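Local coordinates for protein HcgC (Methanococcus maripaludis S2, PDB 5O4J) that catalyses SAM-dependent C-methylation of a pyridinol, probably as a step in making the cofactor of [Fe]-hydrogenase, at residues Ile46-Tyr51 with Ile69-Gln74; Ile110-Ile115 with Ile132-Lys137; Val162-Arg167 with Asp254-Glu259. All blocks are in the same frame, centred on the assembly; numbering follows the deposited sequence.

In the fold
Contact 1 comes first along the chain. It closes the beta-alpha-beta unit of strand 42-48, helix 54-60 and strand 65-72. Contact 2 follows in series and closes a second such unit, strand 108-111, helix 120-123 and strand 130-134. Contact 3 opens after both; it bridges 86 residues and brings the last strand, 253-259, back against strand 159-167. None nests in or crosses another. All three lie in one mixed sheet. Strands 42-48 and 108-111 are neighbours, joining contacts 1 and 2, and strands 130-134 and 159-167 join contacts 2 and 3. Contacts 1 and 2 both touch S-adenosyl-L-homocysteine; contact 3 forms the antiparallel margin.

Contact 1 of 3, residues Ile46-Tyr51 with Ile69-Gln74; sequences IVFGAY and IIVDIQ. With SAH (S-adenosyl-L-homocysteine), chain E.
V47 and V71 hold the two strands together through nearly straight backbone bonds. V47 N donates to I69 O, V47 O accepts from V71 N at 2.8 Å, and G49 N donates to V71 O. The strand part, 46-48 with 69-71, is buried and tightly packed. On one face, CB and CG1 of V71 lie alongside the F48 ring, with V71 CB 3.8 Å from F48 CD1. The other branch of V71, CG2, meets CG2 of I46. On the opposite face I70 CD1 turns back to V47 CG1, also at 3.8 Å. With I70 CG1 beside the backbone N (chi1 -82°), CG2 is anti to that N and reaches A50 CB. Helix 91-99 covers the F48 and V71 face through L94.

The parallel pair belongs to a beta-alpha-beta unit of a Rossmann-like fold. As in that fold, the nucleoside sits at the C-terminal ends of the strands. D72 ends its strand there, and its carboxylate takes both ribose hydroxyls of S-adenosyl-L-homocysteine. OD1 accepts from O2' and OD2 from O3', each at 2.7 Å. OD2 also accepts from A50 N at 2.9 Å, on the lone pair away from OD1. OD1 uses its anti lone pair for Q74 N, which makes an Asx turn. Four bonds fix the carboxylate's rotation. G49 CA lies 3.5 Å from the ligand's O4'.

Beyond D72 the two segments part and the packing is looser. I73 and Q74, at least partly exposed, turn to the ligand instead: I73 lies against the adenine and Q74 CG near O2'. The Y51 side chain leaves this contact but stays buried, its ring edge at the ligand's SD and F213 meeting it edge-to-face.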
loop_
_atom_site.group_PDB
_atom_site.type_symbol
_atom_site.label_atom_id
_atom_site.label_comp_id
_atom_site.label_asym_id
_atom_site.label_seq_id
_atom_site.Cartn_x
_atom_site.Cartn_y
_atom_site.Cartn_z
ATOM N N ILE A 46 -24.704 -19.009 -28.024
ATOM C CA ILE A 46 -25.481 -18.635 -26.848
ATOM C C ILE A 46 -24.514 -18.155 -25.776
ATOM O O ILE A 46 -23.556 -18.857 -25.432
ATOM C CB ILE A 46 -26.354 -19.796 -26.342
ATOM C CG1 ILE A 46 -27.448 -20.068 -27.377
ATOM C CG2 ILE A 46 -26.959 -19.458 -24.973
ATOM C CD1 ILE A 46 -28.533 -21.032 -26.945
ATOM N N VAL A 47 -24.759 -16.949 -25.275
ATOM C CA VAL A 47 -23.939 -16.313 -24.254
ATOM C C VAL A 47 -24.802 -16.144 -23.012
ATOM O O VAL A 47 -25.852 -15.489 -23.069
ATOM C CB VAL A 47 -23.400 -14.959 -24.734
ATOM C CG1 VAL A 47 -22.570 -14.287 -23.645
ATOM C CG2 VAL A 47 -22.601 -15.135 -26.015
ATOM N N PHE A 48 -24.366 -16.734 -21.899
ATOM C CA PHE A 48 -25.053 -16.591 -20.619
ATOM C C PHE A 48 -24.426 -15.443 -19.837
ATOM O O PHE A 48 -23.210 -15.431 -19.608
ATOM C CB PHE A 48 -24.978 -17.882 -19.801
ATOM C CG PHE A 48 -25.757 -19.021 -20.383
ATOM C CD1 PHE A 48 -27.095 -19.189 -20.085
ATOM C CD2 PHE A 48 -25.140 -19.938 -21.218
ATOM C CE1 PHE A 48 -27.815 -20.239 -20.620
ATOM C CE2 PHE A 48 -25.855 -20.991 -21.751
ATOM C CZ PHE A 48 -27.187 -21.144 -21.450
ATOM N N GLY A 49 -25.257 -14.482 -19.427
ATOM C CA GLY A 49 -24.812 -13.373 -18.608
ATOM C C GLY A 49 -24.629 -12.093 -19.395
ATOM O O GLY A 49 -23.592 -11.886 -20.024
ATOM N N ALA A 50 -25.647 -11.233 -19.375
ATOM C CA ALA A 50 -25.607 -9.997 -20.155
ATOM C C ALA A 50 -24.732 -8.943 -19.487
ATOM O O ALA A 50 -24.026 -8.191 -20.166
ATOM C CB ALA A 50 -27.024 -9.461 -20.360
ATOM N N TYR A 51 -24.777 -8.869 -18.162
ATOM C CA TYR A 51 -23.999 -7.899 -17.413
ATOM C C TYR A 51 -22.673 -8.531 -16.996
ATOM O O TYR A 51 -22.669 -9.717 -16.649
ATOM C CB TYR A 51 -24.804 -7.443 -16.196
ATOM C CG TYR A 51 -24.024 -6.683 -15.147
ATOM C CD1 TYR A 51 -23.291 -7.355 -14.188
ATOM C CD2 TYR A 51 -24.059 -5.298 -15.095
ATOM C CE1 TYR A 51 -22.590 -6.681 -13.223
ATOM C CE2 TYR A 51 -23.370 -4.609 -14.121
ATOM C CZ TYR A 51 -22.632 -5.302 -13.188
ATOM O OH TYR A 51 -21.938 -4.605 -12.214
ATOM N N ILE A 69 -27.342 -15.244 -29.371
ATOM C CA ILE A 69 -28.380 -15.114 -28.360
ATOM C C ILE A 69 -27.726 -14.846 -27.017
ATOM O O ILE A 69 -26.812 -15.571 -26.612
ATOM C CB ILE A 69 -29.243 -16.378 -28.276
ATOM C CG1 ILE A 69 -29.846 -16.707 -29.644
ATOM C CG2 ILE A 69 -30.319 -16.193 -27.219
ATOM C CD1 ILE A 69 -30.296 -18.133 -29.768
ATOM N N ILE A 70 -28.204 -13.818 -26.328
ATOM C CA ILE A 70 -27.845 -13.556 -24.939
ATOM C C ILE A 70 -28.949 -14.123 -24.065
ATOM O O ILE A 70 -30.133 -13.858 -24.306
ATOM C CB ILE A 70 -27.666 -12.050 -24.679
ATOM C CG1 ILE A 70 -26.273 -11.584 -25.116
ATOM C CG2 ILE A 70 -27.932 -11.708 -23.197
ATOM C CD1 ILE A 70 -25.231 -11.546 -23.996
ATOM N N VAL A 71 -28.569 -14.882 -23.041
ATOM C CA VAL A 71 -29.512 -15.414 -22.071
ATOM C C VAL A 71 -29.163 -14.823 -20.720
ATOM O O VAL A 71 -27.997 -14.849 -20.314
ATOM C CB VAL A 71 -29.489 -16.951 -22.007
ATOM C CG1 VAL A 71 -30.447 -17.454 -20.916
ATOM C CG2 VAL A 71 -29.835 -17.541 -23.361
ATOM N N ASP A 72 -30.168 -14.284 -20.034
ATOM C CA ASP A 72 -29.971 -13.812 -18.679
ATOM C C ASP A 72 -31.177 -14.173 -17.835
ATOM O O ASP A 72 -32.317 -14.130 -18.307
ATOM C CB ASP A 72 -29.737 -12.308 -18.616
ATOM C CG ASP A 72 -28.965 -11.907 -17.370
ATOM O OD1 ASP A 72 -29.558 -11.908 -16.273
ATOM O OD2 ASP A 72 -27.747 -11.652 -17.489
ATOM N N ILE A 73 -30.907 -14.538 -16.582
ATOM C CA ILE A 73 -31.968 -14.851 -15.639
ATOM C C ILE A 73 -32.812 -13.625 -15.321
ATOM O O ILE A 73 -33.968 -13.762 -14.910
ATOM C CB ILE A 73 -31.353 -15.480 -14.369
ATOM C CG1 ILE A 73 -32.436 -16.159 -13.524
ATOM C CG2 ILE A 73 -30.592 -14.442 -13.540
ATOM C CD1 ILE A 73 -31.865 -17.101 -12.482
ATOM N N GLN A 74 -32.269 -12.419 -15.531
ATOM C CA GLN A 74 -32.982 -11.174 -15.279
ATOM C C GLN A 74 -33.600 -10.671 -16.576
ATOM O O GLN A 74 -32.859 -10.219 -17.464
ATOM C CB GLN A 74 -32.030 -10.119 -14.714
ATOM C CG GLN A 74 -31.366 -10.498 -13.406
ATOM C CD GLN A 74 -32.272 -10.274 -12.208
ATOM O OE1 GLN A 74 -33.106 -9.365 -12.206
ATOM N NE2 GLN A 74 -32.108 -11.099 -11.178
HETATM N N SAH E . -18.252 -12.050 -15.190
HETATM C CA SAH E . -19.123 -10.909 -15.606
HETATM C CB SAH E . -20.116 -10.592 -14.489
HETATM C CG SAH E . -21.269 -11.593 -14.464
HETATM S SD SAH E . -22.504 -11.155 -13.266
HETATM C C SAH E . -18.322 -9.673 -15.898
HETATM O O SAH E . -18.931 -8.627 -16.234
HETATM O OXT SAH E . -17.091 -9.741 -15.777
HETATM C "C5'" SAH E . -23.718 -12.412 -13.534
HETATM C "C4'" SAH E . -24.602 -12.147 -14.748
HETATM O "O4'" SAH E . -25.187 -13.388 -15.161
HETATM C "C3'" SAH E . -25.766 -11.239 -14.403
HETATM O "O3'" SAH E . -26.202 -10.495 -15.552
HETATM C "C2'" SAH E . -26.804 -12.235 -13.945
HETATM O "O2'" SAH E . -28.149 -11.748 -13.981
HETATM C "C1'" SAH E . -26.598 -13.365 -14.926
HETATM N N9 SAH E . -26.967 -14.690 -14.405
HETATM C C8 SAH E . -26.755 -15.159 -13.155
HETATM N N7 SAH E . -27.201 -16.438 -13.066
HETATM C C5 SAH E . -27.678 -16.782 -14.279
HETATM C C6 SAH E . -28.284 -17.985 -14.880
HETATM N N6 SAH E . -28.471 -19.096 -14.132
HETATM N N1 SAH E . -28.642 -17.925 -16.177
HETATM C C2 SAH E . -28.454 -16.831 -16.931
HETATM N N3 SAH E . -27.913 -15.697 -16.454
HETATM C C4 SAH E . -27.517 -15.629 -15.159
#

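Contact 2 of 3, residues Ile110-Ile115 with Ile132-Lys137; sequences IDLTGI and IVEDPK. With SAH (S-adenosyl-L-homocysteine), chain E; PJL ((3~{E})-3-[(~{E})-3-oxidanylprop-2-enoyl]iminopropanoic acid), chain H.
I110 lies side by side with I132, its CG1 4.2 Å from I132 CB. Both isoleucines rest on I33 of helix 18-37. D111 joins the strands through its backbone: D111 N donates to I132 O, and D111 O accepts from E134 N at 2.8 Å. Its side chain points to the other face, where OD2 touches V133 CG1. OD1 accepts twice from T113. The backbone N comes from above the carboxylate plane and completes an Asx turn. T113 OG1 donates to the syn lone pair of D111 OD1 at 2.6 Å. OD2 also forms a salt bridge with R153.

At L112 the chain leaves the strand. L112 CD2 lies 3.5 Å from E134 OE1. The extended E134 chain, with CG anti to the backbone N (chi1 -176°), carries OE1 to the amino N of S-adenosyl-L-homocysteine, in a weak bond. L112 O makes a second weak bond to that N, and E134 OE2 pairs with K29.

These two parallel strands close a beta-alpha-beta unit of the Rossmann-like fold, and their loops line the ligand pocket, probably the active site. T113 CG2 packs on the ligand's ribose and adenine. G114 has positive phi, and a side chain would clash with O1 of PJL, the second bound ligand. A water ties the loops together: it accepts from G114 N at 2.9 Å and donates to D111 OD2 and E134 O. I115 N donates to PJL O1 at 2.8 Å, and I115 CG1 sits 3.8 Å from P136 CG. V9 of the second subunit packs on I115.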
loop_
_atom_site.group_PDB
_atom_site.type_symbol
_atom_site.label_atom_id
_atom_site.label_comp_id
_atom_site.label_asym_id
_atom_site.label_seq_id
_atom_site.Cartn_x
_atom_site.Cartn_y
_atom_site.Cartn_z
ATOM N N ILE A 110 -20.967 -19.778 -24.412
ATOM C CA ILE A 110 -20.081 -18.998 -23.560
ATOM C C ILE A 110 -20.845 -18.709 -22.280
ATOM O O ILE A 110 -21.914 -18.090 -22.323
ATOM C CB ILE A 110 -19.620 -17.688 -24.223
ATOM C CG1 ILE A 110 -18.930 -18.004 -25.559
ATOM C CG2 ILE A 110 -18.691 -16.922 -23.291
ATOM C CD1 ILE A 110 -18.440 -16.786 -26.318
ATOM N N ASP A 111 -20.295 -19.144 -21.148
ATOM C CA ASP A 111 -20.871 -18.857 -19.838
ATOM C C ASP A 111 -20.063 -17.748 -19.186
ATOM O O ASP A 111 -18.911 -17.956 -18.800
ATOM C CB ASP A 111 -20.879 -20.082 -18.934
ATOM C CG ASP A 111 -21.162 -19.713 -17.488
ATOM O OD1 ASP A 111 -21.982 -18.794 -17.259
ATOM O OD2 ASP A 111 -20.539 -20.302 -16.582
ATOM N N LEU A 112 -20.680 -16.578 -19.044
ATOM C CA LEU A 112 -20.063 -15.425 -18.409
ATOM C C LEU A 112 -20.654 -15.135 -17.035
ATOM O O LEU A 112 -20.400 -14.056 -16.478
ATOM C CB LEU A 112 -20.228 -14.194 -19.306
ATOM C CG LEU A 112 -19.686 -14.340 -20.729
ATOM C CD1 LEU A 112 -20.036 -13.126 -21.573
ATOM C CD2 LEU A 112 -18.186 -14.540 -20.699
ATOM N N THR A 113 -21.430 -16.064 -16.467
ATOM C CA THR A 113 -22.204 -15.730 -15.274
ATOM C C THR A 113 -21.356 -15.743 -14.009
ATOM O O THR A 113 -21.693 -15.054 -13.044
ATOM C CB THR A 113 -23.403 -16.670 -15.111
ATOM O OG1 THR A 113 -22.969 -18.028 -14.964
ATOM C CG2 THR A 113 -24.333 -16.555 -16.302
ATOM N N GLY A 114 -20.280 -16.520 -13.984
ATOM C CA GLY A 114 -19.393 -16.499 -12.834
ATOM C C GLY A 114 -20.080 -16.968 -11.567
ATOM O O GLY A 114 -20.873 -17.912 -11.572
ATOM N N ILE A 115 -19.764 -16.301 -10.454
ATOM C CA ILE A 115 -20.156 -16.800 -9.136
ATOM C C ILE A 115 -21.672 -16.904 -9.022
ATOM O O ILE A 115 -22.405 -15.954 -9.330
ATOM C CB ILE A 115 -19.579 -15.889 -8.043
ATOM C CG1 ILE A 115 -18.055 -15.949 -8.049
ATOM C CG2 ILE A 115 -20.111 -16.270 -6.684
ATOM C CD1 ILE A 115 -17.410 -14.789 -7.340
ATOM N N ILE A 132 -16.819 -22.006 -23.806
ATOM C CA ILE A 132 -15.967 -21.111 -23.028
ATOM C C ILE A 132 -16.702 -20.767 -21.746
ATOM O O ILE A 132 -17.861 -20.351 -21.796
ATOM C CB ILE A 132 -15.630 -19.822 -23.796
ATOM C CG1 ILE A 132 -14.882 -20.157 -25.084
ATOM C CG2 ILE A 132 -14.815 -18.874 -22.918
ATOM C CD1 ILE A 132 -14.734 -18.989 -26.021
ATOM N N VAL A 133 -16.029 -20.933 -20.608
ATOM C CA VAL A 133 -16.557 -20.557 -19.301
ATOM C C VAL A 133 -15.642 -19.490 -18.722
ATOM O O VAL A 133 -14.421 -19.671 -18.681
ATOM C CB VAL A 133 -16.651 -21.762 -18.346
ATOM C CG1 VAL A 133 -17.125 -21.336 -16.941
ATOM C CG2 VAL A 133 -17.574 -22.821 -18.911
ATOM N N GLU A 134 -16.219 -18.368 -18.294
ATOM C CA GLU A 134 -15.415 -17.345 -17.657
ATOM C C GLU A 134 -15.133 -17.749 -16.219
ATOM O O GLU A 134 -16.054 -18.079 -15.467
ATOM C CB GLU A 134 -16.100 -15.978 -17.701
ATOM C CG GLU A 134 -15.209 -14.889 -17.114
ATOM C CD GLU A 134 -15.737 -13.492 -17.329
ATOM O OE1 GLU A 134 -16.932 -13.345 -17.651
ATOM O OE2 GLU A 134 -14.937 -12.549 -17.171
ATOM N N ASP A 135 -13.850 -17.771 -15.858
ATOM C CA ASP A 135 -13.426 -18.038 -14.486
ATOM C C ASP A 135 -13.529 -16.739 -13.687
ATOM O O ASP A 135 -12.786 -15.784 -13.961
ATOM C CB ASP A 135 -11.999 -18.587 -14.489
ATOM C CG ASP A 135 -11.450 -18.853 -13.098
ATOM O OD1 ASP A 135 -12.180 -18.699 -12.098
ATOM O OD2 ASP A 135 -10.255 -19.228 -13.018
ATOM N N PRO A 136 -14.441 -16.656 -12.707
ATOM C CA PRO A 136 -14.576 -15.413 -11.930
ATOM C C PRO A 136 -13.467 -15.208 -10.914
ATOM O O PRO A 136 -13.315 -14.093 -10.400
ATOM C CB PRO A 136 -15.927 -15.587 -11.227
ATOM C CG PRO A 136 -16.017 -17.047 -11.004
ATOM C CD PRO A 136 -15.381 -17.688 -12.230
ATOM N N LYS A 137 -12.703 -16.246 -10.591
ATOM C CA LYS A 137 -11.633 -16.102 -9.618
ATOM C C LYS A 137 -10.566 -15.161 -10.146
ATOM O O LYS A 137 -10.131 -15.283 -11.293
ATOM C CB LYS A 137 -11.011 -17.454 -9.310
ATOM C CG LYS A 137 -11.972 -18.443 -8.677
ATOM C CD LYS A 137 -11.241 -19.704 -8.210
ATOM C CE LYS A 137 -10.494 -20.405 -9.343
ATOM N NZ LYS A 137 -11.390 -20.828 -10.449
HETATM N N SAH E . -18.252 -12.050 -15.190
HETATM C CA SAH E . -19.123 -10.909 -15.606
HETATM C CB SAH E . -20.116 -10.592 -14.489
HETATM C CG SAH E . -21.269 -11.593 -14.464
HETATM S SD SAH E . -22.504 -11.155 -13.266
HETATM C C SAH E . -18.322 -9.673 -15.898
HETATM O O SAH E . -18.931 -8.627 -16.234
HETATM O OXT SAH E . -17.091 -9.741 -15.777
HETATM C "C5'" SAH E . -23.718 -12.412 -13.534
HETATM C "C4'" SAH E . -24.602 -12.147 -14.748
HETATM O "O4'" SAH E . -25.187 -13.388 -15.161
HETATM C "C3'" SAH E . -25.766 -11.239 -14.403
HETATM O "O3'" SAH E . -26.202 -10.495 -15.552
HETATM C "C2'" SAH E . -26.804 -12.235 -13.945
HETATM O "O2'" SAH E . -28.149 -11.748 -13.981
HETATM C "C1'" SAH E . -26.598 -13.365 -14.926
HETATM N N9 SAH E . -26.967 -14.690 -14.405
HETATM C C8 SAH E . -26.755 -15.159 -13.155
HETATM N N7 SAH E . -27.201 -16.438 -13.066
HETATM C C5 SAH E . -27.678 -16.782 -14.279
HETATM C C6 SAH E . -28.284 -17.985 -14.880
HETATM N N6 SAH E . -28.471 -19.096 -14.132
HETATM N N1 SAH E . -28.642 -17.925 -16.177
HETATM C C2 SAH E . -28.454 -16.831 -16.931
HETATM N N3 SAH E . -27.913 -15.697 -16.454
HETATM C C4 SAH E . -27.517 -15.629 -15.159
HETATM O O14 PJL H . -19.167 -8.320 -11.077
HETATM C C12 PJL H . -18.126 -8.440 -10.360
HETATM O O13 PJL H . -17.034 -7.894 -10.613
HETATM C C10 PJL H . -18.105 -9.276 -9.099
HETATM C C4 PJL H . -18.956 -10.515 -9.191
HETATM N N5 PJL H . -20.194 -10.486 -8.954
HETATM C C6 PJL H . -20.986 -11.575 -9.006
HETATM O O8 PJL H . -21.992 -11.654 -8.317
HETATM C C7 PJL H . -20.670 -12.726 -9.887
HETATM C C2 PJL H . -19.575 -12.743 -10.642
HETATM O O1 PJL H . -19.253 -13.746 -11.426
HETATM O O HOH W 1 -18.781 -18.562 -15.339
#

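Contact 3 of 3, residues Val162-Arg167 with Asp254-Glu259; sequences VLKTYR and DSFVKE. With SO4 (sulfate ion), chain P.
F256 carries K164 O over one face of its ring, offset toward the rim. At the edge of the Y166 ring, near its plane, comes F256 CZ, 3.8 Å from Y166 CE2. F256 CG sits between the backbone N and the carbonyl carbon (chi1 51°), which swings the ring over the neighbouring strand. K164 CD packs against F256 CE2 at 4.1 Å. H140 of the third subunit meets the Y166 ring, and its NE2 is hydrogen-bonded to D254 OD2.

This is an antiparallel strand pair at the margin of an otherwise parallel sheet. V162, K164 and Y166 form hydrogen-bonded pairs with K258, F256 and D254. For example, K164 N reaches F256 O at 2.8 Å. The non-hydrogen-bonded pairs face helix 18-37. There S255 OG donates to T165 OG1 at 2.8 Å, while L163 CD1 lies 3.4 Å from S255 OG and also packs on V257 CG2. A valine in place of T165 would probably leave the S255 hydroxyl without this acceptor and free to turn.

On the F256 face K258 NZ binds sulfate O1 at 2.8 Å and K164 NZ binds O4 at 3.3 Å. The same two lysines of the third subunit hold this anion as well, which probably comes from the crystallisation liquor. K164 NZ also pairs with D135, and K258 NZ with D151 of the third subunit.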
loop_
_atom_site.group_PDB
_atom_site.type_symbol
_atom_site.label_atom_id
_atom_site.label_comp_id
_atom_site.label_asym_id
_atom_site.label_seq_id
_atom_site.Cartn_x
_atom_site.Cartn_y
_atom_site.Cartn_z
ATOM N N VAL A 162 -11.248 -21.572 -20.780
ATOM C CA VAL A 162 -11.571 -20.829 -19.568
ATOM C C VAL A 162 -11.049 -19.412 -19.742
ATOM O O VAL A 162 -9.843 -19.210 -19.914
ATOM C CB VAL A 162 -10.971 -21.487 -18.315
ATOM C CG1 VAL A 162 -11.281 -20.661 -17.073
ATOM C CG2 VAL A 162 -11.499 -22.895 -18.151
ATOM N N LEU A 163 -11.952 -18.431 -19.683
ATOM C CA LEU A 163 -11.579 -17.032 -19.857
ATOM C C LEU A 163 -11.108 -16.466 -18.525
ATOM O O LEU A 163 -11.877 -16.416 -17.559
ATOM C CB LEU A 163 -12.767 -16.237 -20.396
ATOM C CG LEU A 163 -12.578 -14.724 -20.478
ATOM C CD1 LEU A 163 -11.507 -14.344 -21.480
ATOM C CD2 LEU A 163 -13.907 -14.076 -20.810
ATOM N N LYS A 164 -9.851 -16.048 -18.472
ATOM C CA LYS A 164 -9.250 -15.524 -17.257
ATOM C C LYS A 164 -8.856 -14.069 -17.473
ATOM O O LYS A 164 -8.424 -13.688 -18.566
ATOM C CB LYS A 164 -8.024 -16.348 -16.850
ATOM C CG LYS A 164 -8.311 -17.844 -16.643
ATOM C CD LYS A 164 -7.016 -18.613 -16.369
ATOM C CE LYS A 164 -7.283 -20.088 -16.058
ATOM N NZ LYS A 164 -8.073 -20.310 -14.806
ATOM N N THR A 165 -8.997 -13.259 -16.429
ATOM C CA THR A 165 -8.637 -11.851 -16.518
ATOM C C THR A 165 -8.026 -11.417 -15.197
ATOM O O THR A 165 -8.667 -11.523 -14.144
ATOM C CB THR A 165 -9.850 -10.980 -16.869
ATOM O OG1 THR A 165 -10.524 -11.505 -18.023
ATOM C CG2 THR A 165 -9.399 -9.567 -17.176
ATOM N N TYR A 166 -6.797 -10.905 -15.266
ATOM C CA TYR A 166 -6.059 -10.459 -14.096
ATOM C C TYR A 166 -5.446 -9.095 -14.374
ATOM O O TYR A 166 -5.382 -8.628 -15.517
ATOM C CB TYR A 166 -4.934 -11.427 -13.718
ATOM C CG TYR A 166 -5.356 -12.869 -13.633
ATOM C CD1 TYR A 166 -6.211 -13.307 -12.635
ATOM C CD2 TYR A 166 -4.878 -13.804 -14.547
ATOM C CE1 TYR A 166 -6.591 -14.639 -12.558
ATOM C CE2 TYR A 166 -5.251 -15.132 -14.472
ATOM C CZ TYR A 166 -6.100 -15.545 -13.488
ATOM O OH TYR A 166 -6.458 -16.879 -13.427
ATOM N N ARG A 167 -4.956 -8.473 -13.313
ATOM C CA ARG A 167 -4.168 -7.254 -13.431
ATOM C C ARG A 167 -2.697 -7.595 -13.203
ATOM O O ARG A 167 -2.331 -8.165 -12.166
ATOM C CB ARG A 167 -4.651 -6.199 -12.434
ATOM C CG ARG A 167 -6.111 -5.813 -12.639
ATOM C CD ARG A 167 -6.462 -4.511 -11.914
ATOM N NE ARG A 167 -6.348 -4.672 -10.472
ATOM C CZ ARG A 167 -5.834 -3.780 -9.635
ATOM N NH1 ARG A 167 -5.803 -4.042 -8.340
ATOM N NH2 ARG A 167 -5.348 -2.633 -10.078
ATOM N N ASP A 254 -5.067 -7.922 -18.200
ATOM C CA ASP A 254 -4.649 -8.942 -19.151
ATOM C C ASP A 254 -5.711 -10.031 -19.147
ATOM O O ASP A 254 -5.966 -10.633 -18.099
ATOM C CB ASP A 254 -3.286 -9.493 -18.739
ATOM C CG ASP A 254 -2.629 -10.312 -19.814
ATOM O OD1 ASP A 254 -3.077 -10.247 -20.979
ATOM O OD2 ASP A 254 -1.658 -11.018 -19.476
ATOM N N SER A 255 -6.370 -10.237 -20.292
ATOM C CA SER A 255 -7.421 -11.238 -20.446
ATOM C C SER A 255 -7.005 -12.276 -21.476
ATOM O O SER A 255 -6.441 -11.936 -22.522
ATOM C CB SER A 255 -8.741 -10.600 -20.882
ATOM O OG SER A 255 -9.792 -11.538 -20.775
ATOM N N PHE A 256 -7.263 -13.545 -21.180
ATOM C CA PHE A 256 -6.880 -14.602 -22.110
ATOM C C PHE A 256 -7.715 -15.837 -21.829
ATOM O O PHE A 256 -8.169 -16.052 -20.701
ATOM C CB PHE A 256 -5.384 -14.928 -22.017
ATOM C CG PHE A 256 -4.901 -15.193 -20.617
ATOM C CD1 PHE A 256 -4.504 -14.138 -19.797
ATOM C CD2 PHE A 256 -4.835 -16.486 -20.125
ATOM C CE1 PHE A 256 -4.055 -14.379 -18.505
ATOM C CE2 PHE A 256 -4.395 -16.732 -18.837
ATOM C CZ PHE A 256 -3.996 -15.676 -18.031
ATOM N N VAL A 257 -7.928 -16.640 -22.866
ATOM C CA VAL A 257 -8.604 -17.917 -22.715
ATOM C C VAL A 257 -7.545 -19.005 -22.652
ATOM O O VAL A 257 -6.722 -19.150 -23.568
ATOM C CB VAL A 257 -9.603 -18.188 -23.848
ATOM C CG1 VAL A 257 -10.342 -19.508 -23.553
ATOM C CG2 VAL A 257 -10.590 -17.039 -23.987
ATOM N N LYS A 258 -7.564 -19.763 -21.568
ATOM C CA LYS A 258 -6.696 -20.921 -21.424
ATOM C C LYS A 258 -7.456 -22.150 -21.902
ATOM O O LYS A 258 -8.534 -22.463 -21.388
ATOM C CB LYS A 258 -6.242 -21.097 -19.980
ATOM C CG LYS A 258 -5.271 -22.258 -19.808
ATOM C CD LYS A 258 -4.935 -22.516 -18.364
ATOM C CE LYS A 258 -4.101 -23.783 -18.253
ATOM N NZ LYS A 258 -3.831 -24.156 -16.842
ATOM N N GLU A 259 -6.891 -22.855 -22.869
ATOM C CA GLU A 259 -7.542 -24.064 -23.336
ATOM C C GLU A 259 -7.539 -25.102 -22.229
ATOM O O GLU A 259 -6.537 -25.299 -21.535
ATOM C CB GLU A 259 -6.858 -24.613 -24.583
ATOM C CG GLU A 259 -7.615 -25.802 -25.169
ATOM C CD GLU A 259 -7.259 -26.087 -26.616
ATOM O OE1 GLU A 259 -7.465 -27.235 -27.058
ATOM O OE2 GLU A 259 -6.784 -25.163 -27.311
HETATM S S SO4 P . -5.606 -23.404 -13.846
HETATM O O1 SO4 P . -5.965 -23.350 -15.278
HETATM O O2 SO4 P . -5.609 -24.813 -13.406
HETATM O O3 SO4 P . -4.257 -22.823 -13.665
HETATM O O4 SO4 P . -6.597 -22.640 -13.055
#